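Long-range contact in putative isocitrate dehydrogenase, NAD-dependent (Methylococcus capsulatus, PDB 6LKY), which probably oxidises isocitrate with NAD as the hydride acceptor, in a magnesium-dependent reaction typical of its dehydrogenase family: residues Ala38-Leu50 against Leu69-Thr83. The protein carries 1 engineered substitution. Sequence-based numbering, arbitrary orientation.
With NAD (nicotinamide-adenine-dinucleotide), chain C.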
ATOM      1  N   ALA A  38     -11.408  -1.112 -26.975  1.00 25.03           N
ATOM      2  CA  ALA A  38     -11.931  -0.890 -25.629  1.00 26.54           C
ATOM      3  C   ALA A  38     -11.261   0.338 -25.034  1.00 27.16           C
ATOM      4  O   ALA A  38     -10.225   0.798 -25.522  1.00 27.76           O
ATOM      5  CB  ALA A  38     -11.701  -2.117 -24.725  1.00 21.86           C
ATOM      6  N   GLY A  39     -11.861   0.859 -23.957  1.00 25.35           N
ATOM      7  CA  GLY A  39     -11.279   1.989 -23.252  1.00 19.97           C
ATOM      8  C   GLY A  39     -11.456   3.290 -24.020  1.00 21.58           C
ATOM      9  O   GLY A  39     -12.395   3.456 -24.803  1.00 22.78           O
ATOM     10  N   MET A  40     -10.521   4.219 -23.799  1.00 24.58           N
ATOM     11  CA  MET A  40     -10.645   5.552 -24.388  1.00 29.41           C
ATOM     12  C   MET A  40     -10.618   5.487 -25.910  1.00 31.68           C
ATOM     13  O   MET A  40     -11.376   6.200 -26.586  1.00 30.35           O
ATOM     14  CB  MET A  40      -9.531   6.465 -23.864  1.00 27.93           C
ATOM     15  CG  MET A  40      -9.764   7.972 -24.064  1.00 35.67           C
ATOM     16  SD  MET A  40     -11.283   8.638 -23.308  1.00 48.29           S
ATOM     17  CE  MET A  40     -10.848   8.630 -21.562  1.00 42.60           C
ATOM     18  N   ALA A  41      -9.798   4.593 -26.466  1.00 27.01           N
ATOM     19  CA  ALA A  41      -9.785   4.424 -27.912  1.00 29.48           C
ATOM     20  C   ALA A  41     -11.186   4.127 -28.423  1.00 28.88           C
ATOM     21  O   ALA A  41     -11.654   4.769 -29.378  1.00 29.88           O
ATOM     22  CB  ALA A  41      -8.803   3.312 -28.305  1.00 24.37           C
ATOM     23  N   ALA A  42     -11.916   3.240 -27.728  1.00 24.68           N
ATOM     24  CA  ALA A  42     -13.259   2.907 -28.186  1.00 29.47           C
ATOM     25  C   ALA A  42     -14.201   4.093 -28.014  1.00 30.73           C
ATOM     26  O   ALA A  42     -15.026   4.371 -28.900  1.00 32.23           O
ATOM     27  CB  ALA A  42     -13.780   1.667 -27.453  1.00 26.47           C
ATOM     28  N   VAL A  43     -14.028   4.863 -26.936  1.00 26.03           N
ATOM     29  CA  VAL A  43     -14.834   6.067 -26.779  1.00 26.51           C
ATOM     30  C   VAL A  43     -14.616   6.995 -27.963  1.00 33.66           C
ATOM     31  O   VAL A  43     -15.566   7.575 -28.502  1.00 31.50           O
ATOM     32  CB  VAL A  43     -14.514   6.784 -25.454  1.00 30.13           C
ATOM     33  CG1 VAL A  43     -15.112   8.205 -25.465  1.00 26.90           C
ATOM     34  CG2 VAL A  43     -15.059   5.996 -24.267  1.00 25.11           C
ATOM     35  N   GLU A  44     -13.361   7.144 -28.391  1.00 29.14           N
ATOM     36  CA  GLU A  44     -13.089   8.077 -29.475  1.00 35.02           C
ATOM     37  C   GLU A  44     -13.593   7.534 -30.801  1.00 34.97           C
ATOM     38  O   GLU A  44     -14.017   8.313 -31.664  1.00 36.18           O
ATOM     39  CB  GLU A  44     -11.599   8.396 -29.528  1.00 35.09           C
ATOM     40  CG  GLU A  44     -11.175   9.351 -28.415  1.00 37.98           C
ATOM     41  CD  GLU A  44      -9.669   9.437 -28.251  1.00 56.45           C
ATOM     42  OE1 GLU A  44      -8.945   8.619 -28.871  1.00 51.01           O
ATOM     43  OE2 GLU A  44      -9.214  10.322 -27.491  1.00 57.33           O
ATOM     44  N   LYS A  45     -13.592   6.209 -30.965  1.00 27.88           N
ATOM     45  CA  LYS A  45     -13.885   5.629 -32.266  1.00 34.50           C
ATOM     46  C   LYS A  45     -15.355   5.257 -32.397  1.00 39.26           C
ATOM     47  O   LYS A  45     -15.944   5.450 -33.462  1.00 40.94           O
ATOM     48  CB  LYS A  45     -13.006   4.400 -32.489  1.00 39.61           C
ATOM     49  CG  LYS A  45     -12.923   3.845 -33.908  1.00 38.06           C
ATOM     50  CD  LYS A  45     -12.027   2.598 -33.855  1.00 50.15           C
ATOM     51  CE  LYS A  45     -11.615   2.048 -35.215  1.00 44.90           C
ATOM     52  NZ  LYS A  45     -12.534   2.482 -36.278  1.00 44.25           N
ATOM     53  N   PHE A  46     -15.953   4.719 -31.329  1.00 36.87           N
ATOM     54  CA  PHE A  46     -17.311   4.198 -31.353  1.00 29.63           C
ATOM     55  C   PHE A  46     -18.260   4.896 -30.389  1.00 36.67           C
ATOM     56  O   PHE A  46     -19.440   4.539 -30.350  1.00 36.10           O
ATOM     57  CB  PHE A  46     -17.306   2.697 -31.044  1.00 29.81           C
ATOM     58  CG  PHE A  46     -16.528   1.883 -32.036  1.00 36.79           C
ATOM     59  CD1 PHE A  46     -17.023   1.669 -33.318  1.00 38.79           C
ATOM     60  CD2 PHE A  46     -15.296   1.349 -31.698  1.00 35.20           C
ATOM     61  CE1 PHE A  46     -16.304   0.918 -34.243  1.00 31.04           C
ATOM     62  CE2 PHE A  46     -14.568   0.597 -32.612  1.00 34.96           C
ATOM     63  CZ  PHE A  46     -15.072   0.383 -33.890  1.00 34.18           C
ATOM     64  N   GLY A  47     -17.789   5.851 -29.595  1.00 31.27           N
ATOM     65  CA  GLY A  47     -18.667   6.514 -28.653  1.00 32.70           C
ATOM     66  C   GLY A  47     -19.050   5.719 -27.417  1.00 44.61           C
ATOM     67  O   GLY A  47     -19.920   6.176 -26.662  1.00 37.20           O
ATOM     68  N   THR A  48     -18.446   4.543 -27.191  1.00 35.38           N
ATOM     69  CA  THR A  48     -18.664   3.735 -25.983  1.00 32.53           C
ATOM     70  C   THR A  48     -17.345   3.134 -25.513  1.00 28.15           C
ATOM     71  O   THR A  48     -16.542   2.698 -26.347  1.00 25.47           O
ATOM     72  CB  THR A  48     -19.656   2.592 -26.222  1.00 32.63           C
ATOM     73  OG1 THR A  48     -19.580   1.675 -25.122  1.00 45.31           O
ATOM     74  CG2 THR A  48     -19.299   1.840 -27.491  1.00 32.58           C
ATOM     75  N   PRO A  49     -17.109   3.040 -24.197  1.00 28.04           N
ATOM     76  CA  PRO A  49     -15.838   2.442 -23.735  1.00 28.69           C
ATOM     77  C   PRO A  49     -15.769   0.923 -23.891  1.00 23.35           C
ATOM     78  O   PRO A  49     -14.669   0.365 -23.866  1.00 23.84           O
ATOM     79  CB  PRO A  49     -15.755   2.870 -22.259  1.00 27.60           C
ATOM     80  CG  PRO A  49     -17.191   3.089 -21.841  1.00 25.99           C
ATOM     81  CD  PRO A  49     -17.919   3.576 -23.083  1.00 25.50           C
ATOM     82  N   LEU A  50     -16.890   0.231 -24.073  1.00 25.64           N
ATOM     83  CA  LEU A  50     -16.879  -1.224 -24.222  1.00 31.29           C
ATOM     84  C   LEU A  50     -17.937  -1.604 -25.241  1.00 31.58           C
ATOM     85  O   LEU A  50     -19.082  -1.905 -24.882  1.00 31.16           O
ATOM     86  CB  LEU A  50     -17.137  -1.927 -22.888  1.00 27.66           C
ATOM     87  CG  LEU A  50     -16.378  -3.210 -22.528  1.00 37.38           C
ATOM     88  CD1 LEU A  50     -17.173  -4.051 -21.545  1.00 25.57           C
ATOM     89  CD2 LEU A  50     -16.009  -4.023 -23.730  1.00 28.79           C
ATOM     90  N   LEU A  69      -5.884   0.033 -20.339  0.86 22.96           N
ATOM     91  CA  LEU A  69      -7.060   0.828 -20.658  0.86 24.71           C
ATOM     92  C   LEU A  69      -7.149   2.001 -19.693  0.86 26.76           C
ATOM     93  O   LEU A  69      -7.067   1.814 -18.475  0.86 27.38           O
ATOM     94  CB  LEU A  69      -8.324  -0.031 -20.603  0.86 22.30           C
ATOM     95  CG  LEU A  69      -8.327  -1.151 -21.652  0.86 26.93           C
ATOM     96  CD1 LEU A  69      -9.624  -1.965 -21.615  0.86 26.71           C
ATOM     97  CD2 LEU A  69      -8.113  -0.556 -23.037  0.86 24.12           C
ATOM     98  N   THR A  70      -7.296   3.207 -20.244  1.00 25.58           N
ATOM     99  CA  THR A  70      -7.451   4.410 -19.422  1.00 23.86           C
ATOM    100  C   THR A  70      -8.792   4.400 -18.686  1.00 23.11           C
ATOM    101  O   THR A  70      -9.835   4.132 -19.290  1.00 24.97           O
ATOM    102  CB  THR A  70      -7.356   5.653 -20.315  1.00 24.62           C
ATOM    103  OG1 THR A  70      -5.995   5.839 -20.723  1.00 29.30           O
ATOM    104  CG2 THR A  70      -7.881   6.920 -19.599  1.00 22.38           C
ATOM    105  N   THR A  71      -8.775   4.701 -17.384  1.00 25.10           N
ATOM    106  CA  THR A  71      -9.999   4.961 -16.637  1.00 23.79           C
ATOM    107  C   THR A  71      -9.999   6.397 -16.128  1.00 25.65           C
ATOM    108  O   THR A  71      -9.043   6.799 -15.452  1.00 29.83           O
ATOM    109  CB  THR A  71     -10.140   3.979 -15.447  1.00 23.53           C
ATOM    110  OG1 THR A  71     -10.134   2.635 -15.941  1.00 26.77           O
ATOM    111  CG2 THR A  71     -11.436   4.238 -14.638  1.00 19.35           C
ATOM    112  N   PRO A  72     -11.038   7.188 -16.405  1.00 23.04           N
ATOM    113  CA  PRO A  72     -11.062   8.577 -15.917  1.00 25.69           C
ATOM    114  C   PRO A  72     -11.224   8.660 -14.401  1.00 26.15           C
ATOM    115  O   PRO A  72     -11.853   7.809 -13.761  1.00 23.03           O
ATOM    116  CB  PRO A  72     -12.265   9.207 -16.638  1.00 21.93           C
ATOM    117  CG  PRO A  72     -12.812   8.150 -17.571  1.00 26.31           C
ATOM    118  CD  PRO A  72     -12.239   6.826 -17.175  1.00 22.00           C
ATOM    119  N   VAL A  73     -10.633   9.710 -13.837  1.00 23.13           N
ATOM    120  CA  VAL A  73     -10.594   9.948 -12.401  1.00 29.06           C
ATOM    121  C   VAL A  73     -11.720  10.898 -12.009  1.00 33.55           C
ATOM    122  O   VAL A  73     -11.958  11.910 -12.684  1.00 37.13           O
ATOM    123  CB  VAL A  73      -9.222  10.503 -11.973  1.00 34.05           C
ATOM    124  CG1 VAL A  73      -8.123   9.524 -12.356  1.00 23.67           C
ATOM    125  CG2 VAL A  73      -8.961  11.842 -12.623  1.00 37.45           C
ATOM    126  N   GLY A  74     -12.441  10.550 -10.942  1.00 30.23           N
ATOM    127  CA  GLY A  74     -13.411  11.443 -10.338  1.00 30.95           C
ATOM    128  C   GLY A  74     -14.759  11.455 -11.018  1.00 32.70           C
ATOM    129  O   GLY A  74     -15.679  12.124 -10.528  1.00 35.80           O
ATOM    130  N   GLY A  75     -14.884  10.778 -12.149  1.00 31.42           N
ATOM    131  CA  GLY A  75     -16.119  10.769 -12.910  1.00 32.04           C
ATOM    132  C   GLY A  75     -15.890   9.969 -14.172  1.00 28.03           C
ATOM    133  O   GLY A  75     -14.897   9.244 -14.282  1.00 22.81           O
ATOM    134  N   GLY A  76     -16.774  10.145 -15.150  1.00 26.58           N
ATOM    135  CA  GLY A  76     -16.634   9.384 -16.377  1.00 23.37           C
ATOM    136  C   GLY A  76     -16.981   7.909 -16.181  1.00 26.75           C
ATOM    137  O   GLY A  76     -17.458   7.476 -15.129  1.00 25.21           O
ATOM    138  N   TYR A  77     -16.715   7.132 -17.230  1.00 22.22           N
ATOM    139  CA  TYR A  77     -17.128   5.735 -17.250  1.00 27.11           C
ATOM    140  C   TYR A  77     -16.360   4.912 -16.211  1.00 24.11           C
ATOM    141  O   TYR A  77     -15.227   5.243 -15.835  1.00 20.38           O
ATOM    142  CB  TYR A  77     -16.941   5.147 -18.658  1.00 20.48           C
ATOM    143  CG  TYR A  77     -15.533   5.218 -19.224  1.00 25.78           C
ATOM    144  CD1 TYR A  77     -14.592   4.241 -18.915  1.00 26.63           C
ATOM    145  CD2 TYR A  77     -15.151   6.240 -20.100  1.00 22.36           C
ATOM    146  CE1 TYR A  77     -13.301   4.284 -19.438  1.00 25.28           C
ATOM    147  CE2 TYR A  77     -13.848   6.291 -20.637  1.00 24.05           C
ATOM    148  CZ  TYR A  77     -12.932   5.309 -20.300  1.00 26.60           C
ATOM    149  OH  TYR A  77     -11.644   5.331 -20.818  1.00 22.95           O
ATOM    150  N   ARG A  78     -17.004   3.856 -15.717  0.62 22.03           N
ATOM    151  CA  ARG A  78     -16.334   2.920 -14.827  0.62 24.23           C
ATOM    152  C   ARG A  78     -15.239   2.178 -15.587  0.62 23.93           C
ATOM    153  O   ARG A  78     -15.329   1.969 -16.800  0.62 22.19           O
ATOM    154  CB  ARG A  78     -17.331   1.912 -14.237  0.62 25.23           C
ATOM    155  CG  ARG A  78     -18.442   2.517 -13.384  0.62 29.28           C
ATOM    156  CD  ARG A  78     -18.106   2.499 -11.882  0.62 24.93           C
ATOM    157  NE  ARG A  78     -18.787   3.573 -11.172  0.62 21.49           N
ATOM    158  CZ  ARG A  78     -18.441   4.014  -9.965  0.62 30.19           C
ATOM    159  NH1 ARG A  78     -19.108   5.006  -9.392  0.62 19.09           N
ATOM    160  NH2 ARG A  78     -17.428   3.453  -9.321  0.62 29.70           N
ATOM    161  N   SER A  79     -14.192   1.791 -14.860  1.00 22.40           N
ATOM    162  CA  SER A  79     -13.063   1.063 -15.435  1.00 21.89           C
ATOM    163  C   SER A  79     -13.529  -0.078 -16.330  1.00 21.65           C
ATOM    164  O   SER A  79     -14.268  -0.965 -15.891  1.00 18.92           O
ATOM    165  CB  SER A  79     -12.180   0.503 -14.312  1.00 19.96           C
ATOM    166  OG  SER A  79     -11.196  -0.390 -14.830  1.00 22.10           O
ATOM    167  N   VAL A  80     -13.081  -0.057 -17.586  1.00 20.70           N
ATOM    168  CA  VAL A  80     -13.344  -1.180 -18.477  1.00 25.72           C
ATOM    169  C   VAL A  80     -12.571  -2.418 -18.028  1.00 24.66           C
ATOM    170  O   VAL A  80     -13.027  -3.550 -18.229  1.00 23.85           O
ATOM    171  CB  VAL A  80     -13.008  -0.781 -19.930  1.00 25.26           C
ATOM    172  CG1 VAL A  80     -13.297  -1.942 -20.889  1.00 20.87           C
ATOM    173  CG2 VAL A  80     -13.801   0.470 -20.326  1.00 19.31           C
ATOM    174  N   ASN A  81     -11.404  -2.240 -17.412  1.00 20.98           N
ATOM    175  CA  ASN A  81     -10.678  -3.394 -16.883  1.00 22.28           C
ATOM    176  C   ASN A  81     -11.530  -4.145 -15.876  1.00 28.39           C
ATOM    177  O   ASN A  81     -11.676  -5.380 -15.940  1.00 25.11           O
ATOM    178  CB  ASN A  81      -9.365  -2.934 -16.252  1.00 22.57           C
ATOM    179  CG  ASN A  81      -8.505  -2.149 -17.232  1.00 37.22           C
ATOM    180  OD1 ASN A  81      -8.127  -2.671 -18.282  1.00 30.95           O
ATOM    181  ND2 ASN A  81      -8.234  -0.878 -16.917  1.00 24.69           N
ATOM    182  N   VAL A  82     -12.156  -3.389 -14.971  1.00 23.91           N
ATOM    183  CA  VAL A  82     -12.965  -3.987 -13.924  1.00 26.29           C
ATOM    184  C   VAL A  82     -14.230  -4.586 -14.509  1.00 25.19           C
ATOM    185  O   VAL A  82     -14.645  -5.693 -14.123  1.00 25.28           O
ATOM    186  CB  VAL A  82     -13.262  -2.934 -12.845  1.00 24.20           C
ATOM    187  CG1 VAL A  82     -14.344  -3.439 -11.890  1.00 20.88           C
ATOM    188  CG2 VAL A  82     -11.956  -2.576 -12.117  1.00 22.07           C
ATOM    189  N   THR A  83     -14.877  -3.855 -15.429  1.00 22.74           N
ATOM    190  CA  THR A  83     -16.074  -4.370 -16.089  1.00 19.54           C
ATOM    191  C   THR A  83     -15.787  -5.689 -16.797  1.00 27.67           C
ATOM    192  O   THR A  83     -16.576  -6.632 -16.701  1.00 24.32           O
ATOM    193  CB  THR A  83     -16.627  -3.349 -17.076  1.00 24.96           C
ATOM    194  OG1 THR A  83     -17.076  -2.190 -16.367  1.00 27.48           O
ATOM    195  CG2 THR A  83     -17.793  -3.936 -17.848  1.00 20.85           C
TER
HETATM  196  PA  NAD C 501       0.637   4.206 -15.062  1.00 28.31           P
HETATM  197  O1A NAD C 501      -0.013   4.457 -16.401  1.00 26.13           O
HETATM  198  O2A NAD C 501       0.930   2.749 -14.872  1.00 28.02           O
HETATM  199  O5B NAD C 501       1.946   5.119 -14.935  1.00 27.75           O
HETATM  200  C5B NAD C 501       2.666   5.110 -13.706  1.00 29.52           C
HETATM  201  C4B NAD C 501       4.119   5.438 -13.988  1.00 34.17           C
HETATM  202  O4B NAD C 501       4.718   4.252 -14.547  1.00 29.16           O
HETATM  203  C3B NAD C 501       4.209   6.559 -15.016  1.00 27.47           C
HETATM  204  O3B NAD C 501       5.252   7.462 -14.684  1.00 35.01           O
HETATM  205  C2B NAD C 501       4.524   5.820 -16.308  1.00 32.21           C
HETATM  206  O2B NAD C 501       5.270   6.593 -17.261  1.00 34.14           O
HETATM  207  C1B NAD C 501       5.246   4.566 -15.834  1.00 25.05           C
HETATM  208  N9A NAD C 501       4.930   3.573 -16.851  1.00 29.08           N
HETATM  209  C8A NAD C 501       3.931   2.528 -16.565  1.00 28.48           C
HETATM  210  N7A NAD C 501       4.145   1.691 -17.761  1.00 25.48           N
HETATM  211  C5A NAD C 501       5.592   1.499 -17.770  1.00 32.06           C
HETATM  212  C6A NAD C 501       6.110   1.283 -19.181  1.00 25.57           C
HETATM  213  N6A NAD C 501       5.730  -0.068 -19.625  1.00 25.00           N
HETATM  214  N1A NAD C 501       7.576   1.388 -19.130  1.00 28.51           N
HETATM  215  C2A NAD C 501       8.077   2.716 -18.723  1.00 30.51           C
HETATM  216  N3A NAD C 501       6.998   3.570 -18.218  1.00 33.03           N
HETATM  217  C4A NAD C 501       6.119   2.837 -17.312  1.00 32.69           C
HETATM  218  O3  NAD C 501      -0.343   4.624 -13.861  1.00 25.92           O
HETATM  219  PN  NAD C 501      -1.190   5.974 -13.756  1.00 22.18           P
HETATM  220  O1N NAD C 501      -0.522   7.162 -14.372  1.00 21.93           O
HETATM  221  O2N NAD C 501      -1.456   6.165 -12.272  1.00 26.91           O
HETATM  222  O5D NAD C 501      -2.572   5.703 -14.531  1.00 23.39           O
HETATM  223  C5D NAD C 501      -2.698   6.018 -15.928  1.00 22.79           C
HETATM  224  C4D NAD C 501      -3.971   5.386 -16.475  1.00 24.53           C
HETATM  225  O4D NAD C 501      -3.828   3.962 -16.619  1.00 23.45           O
HETATM  226  C3D NAD C 501      -5.159   5.637 -15.545  1.00 24.28           C
HETATM  227  O3D NAD C 501      -6.252   6.068 -16.351  1.00 22.16           O
HETATM  228  C2D NAD C 501      -5.438   4.265 -14.957  1.00 22.63           C
HETATM  229  O2D NAD C 501      -6.811   4.030 -14.655  1.00 21.40           O
HETATM  230  C1D NAD C 501      -4.988   3.319 -16.061  1.00 25.10           C
HETATM  231  N1N NAD C 501      -4.782   1.970 -15.474  1.00 26.09           N
HETATM  232  C2N NAD C 501      -4.741   0.899 -16.460  1.00 24.77           C
HETATM  233  C3N NAD C 501      -4.747  -0.391 -15.671  1.00 29.98           C
HETATM  234  C7N NAD C 501      -5.158  -1.613 -16.498  1.00 28.19           C
HETATM  235  O7N NAD C 501      -4.428  -2.777 -16.134  1.00 38.03           O
HETATM  236  N7N NAD C 501      -5.101  -1.333 -17.931  1.00 17.60           N
HETATM  237  C4N NAD C 501      -3.497  -0.600 -14.830  1.00 24.63           C
HETATM  238  C5N NAD C 501      -3.133   0.632 -14.026  1.00 24.98           C
HETATM  239  C6N NAD C 501      -3.654   1.987 -14.515  1.00 24.58           C
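The ring of Y77 lies between P49 and P72. CB of P49 stands over the centre of one face, a CH-pi contact 3.8 Å from the ring centroid and 10° off its normal, while CD of P72, from the ring's own loop, rests on the opposite face nearer the rim. CE of M40 and CG2 of V43 approach obliquely from helix 39-46, both meeting CE2 of Y77, the latter at 3.8 Å. M40 reaches it because its chain bends at chi2 and again at chi3, which also carries CE to within 3.9 Å of T70 CG2. Y77 itself holds CG between its backbone N and carbonyl carbon (chi1 58°), and from there the phenol reaches back along its own segment to T70: OH donates to the carbonyl O of T70 at 2.7 Å, from above the carbonyl plane. With an alanine in place of Y77, that carbonyl is likely to lose its phenol donor and a gap to open between the two prolines.

Beside the ring, V80, at the start of helix 80-87, fills the angle between P49 and L50. Its CG2 packs on P49 CB at 3.6 Å and its CG1 on L50 CG, with A38 CB a little farther from CG1. G39 N donates to P49 O at 2.9 Å, closing segment 38-50 on itself.

The join between segments is thus apolar. D10 accepts from the backbone N of both M40 and T70, tying the two segments through a third loop, and T70 OG1 is hydrogen-bonded to S265. T71, next to the braced carbonyl, grips the nicotinamide ribose of NAD: its N donates to O3D at 3.0 Å and its O accepts from that hydroxyl. The tyrosine packed between two prolines thereby probably helps shape the loop that receives the cofactor.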